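Local atomic coordinates of CopN (Chlamydia pneumoniae, PDB entry 4NRH), a protein that binds the chaperone Scc3 and probably acts as a gatekeeper directing translocator secretion in type III secretion. Residues 88-91 and 92-96. Residues are numbered along the deposited sequence; the frame is centred on the assembly and turned at random.
Sequences QARN and THTEQ
On the outer face of helix 80-97, Asn-91 reaches one turn forward to Glu-95, its ND2 lying 2.7 Å from OE2 in a weak, bent hydrogen bond. The amide and carboxylate planes stand almost perpendicular, 82° apart, and both residues are exposed, so this i to i+4 pair forms the loose, solvent side. Glu-95 also lays its CB and CG alongside Asn-91 O, each 3.4 Å away.

The preceding, overlapping turn is held by a backbone bond and by the Thr-92 hydroxyl. Gln-88 O accepts from Thr-92 N at 2.9 Å and from OG1 at 3.1 Å. The hydroxyl sits beside its own backbone N (chi1 -60°), which brings it back to approach from above the carbonyl plane. His-93 N, Thr-94 N and Glu-95 N continue the helical pattern to Ala-89 O, Arg-90 O and Asn-91 O.

The tight side is buried: His-93 CB lies 3.4 Å from Arg-90 O, and CG, anti to the backbone N (chi1 -174°), sends the ring inward. Ala-89 packs on Ile-50 and His-93 on Leu-51 of helix 47-57, while helix 61-74 offers Gln-64 OE1, hydrogen-bonded to His-93 NE2, and Asp-69, salt-bridged to Arg-90, joining three helices of the HrpJ-like region.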
loop_
_atom_site.group_PDB
_atom_site.type_symbol
_atom_site.label_atom_id
_atom_site.label_comp_id
_atom_site.label_asym_id
_atom_site.label_seq_id
_atom_site.Cartn_x
_atom_site.Cartn_y
_atom_site.Cartn_z
ATOM N N GLN A 88 3.279 37.246 24.038
ATOM C CA GLN A 88 1.824 37.255 24.151
ATOM C C GLN A 88 1.171 37.232 22.773
ATOM O O GLN A 88 0.218 36.489 22.538
ATOM C CB GLN A 88 1.343 38.480 24.933
ATOM C CG GLN A 88 1.684 38.462 26.413
ATOM C CD GLN A 88 1.501 39.819 27.065
ATOM O OE1 GLN A 88 2.361 40.282 27.815
ATOM N NE2 GLN A 88 0.376 40.465 26.780
ATOM N N ALA A 89 1.687 38.063 21.871
ATOM C CA ALA A 89 1.159 38.161 20.513
ATOM C C ALA A 89 1.253 36.832 19.768
ATOM O O ALA A 89 0.312 36.431 19.085
ATOM C CB ALA A 89 1.889 39.249 19.742
ATOM N N ARG A 90 2.392 36.158 19.899
ATOM C CA ARG A 90 2.579 34.857 19.267
ATOM C C ARG A 90 1.591 33.836 19.826
ATOM O O ARG A 90 1.019 33.040 19.080
ATOM C CB ARG A 90 4.015 34.358 19.450
ATOM C CG ARG A 90 4.226 32.935 18.949
ATOM C CD ARG A 90 5.692 32.534 18.955
ATOM N NE ARG A 90 6.221 32.368 20.304
ATOM C CZ ARG A 90 7.199 31.526 20.620
ATOM N NH1 ARG A 90 7.754 30.771 19.681
ATOM N NH2 ARG A 90 7.620 31.436 21.874
ATOM N N ASN A 91 1.396 33.866 21.141
ATOM C CA ASN A 91 0.451 32.969 21.798
ATOM C C ASN A 91 -0.980 33.186 21.318
ATOM O O ASN A 91 -1.729 32.228 21.121
ATOM C CB ASN A 91 0.519 33.142 23.316
ATOM C CG ASN A 91 -0.520 32.311 24.041
ATOM O OD1 ASN A 91 -0.448 31.081 24.060
ATOM N ND2 ASN A 91 -1.495 32.979 24.646
ATOM N N THR A 92 -1.354 34.449 21.138
ATOM C CA THR A 92 -2.684 34.791 20.645
ATOM C C THR A 92 -2.861 34.294 19.213
ATOM O O THR A 92 -3.909 33.758 18.854
ATOM C CB THR A 92 -2.935 36.311 20.700
ATOM O OG1 THR A 92 -2.814 36.769 22.052
ATOM C CG2 THR A 92 -4.322 36.645 20.178
ATOM N N HIS A 93 -1.822 34.476 18.404
ATOM C CA HIS A 93 -1.818 34.011 17.022
ATOM C C HIS A 93 -2.025 32.502 16.941
ATOM O O HIS A 93 -2.853 32.019 16.166
ATOM C CB HIS A 93 -0.508 34.396 16.336
ATOM C CG HIS A 93 -0.472 34.076 14.873
ATOM N ND1 HIS A 93 -0.003 32.873 14.388
ATOM C CD2 HIS A 93 -0.839 34.802 13.793
ATOM C CE1 HIS A 93 -0.088 32.873 13.069
ATOM N NE2 HIS A 93 -0.592 34.031 12.682
ATOM N N THR A 94 -1.257 31.764 17.738
ATOM C CA THR A 94 -1.364 30.311 17.791
ATOM C C THR A 94 -2.757 29.882 18.246
ATOM O O THR A 94 -3.319 28.918 17.729
ATOM C CB THR A 94 -0.302 29.710 18.736
ATOM O OG1 THR A 94 1.005 29.949 18.201
ATOM C CG2 THR A 94 -0.508 28.210 18.906
ATOM N N GLU A 95 -3.314 30.612 19.206
ATOM C CA GLU A 95 -4.652 30.322 19.710
ATOM C C GLU A 95 -5.717 30.591 18.652
ATOM O O GLU A 95 -6.666 29.821 18.500
ATOM C CB GLU A 95 -4.946 31.151 20.964
ATOM C CG GLU A 95 -4.458 30.526 22.260
ATOM C CD GLU A 95 -4.666 31.439 23.454
ATOM O OE1 GLU A 95 -5.728 32.094 23.525
ATOM O OE2 GLU A 95 -3.770 31.498 24.323
ATOM N N GLN A 96 -5.553 31.691 17.926
ATOM C CA GLN A 96 -6.520 32.104 16.915
ATOM C C GLN A 96 -6.540 31.181 15.696
ATOM O O GLN A 96 -7.602 30.729 15.269
ATOM C CB GLN A 96 -6.229 33.540 16.472
ATOM C CG GLN A 96 -7.020 33.995 15.258
ATOM C CD GLN A 96 -6.651 35.399 14.818
ATOM O OE1 GLN A 96 -5.985 36.137 15.547
ATOM N NE2 GLN A 96 -7.083 35.778 13.620
#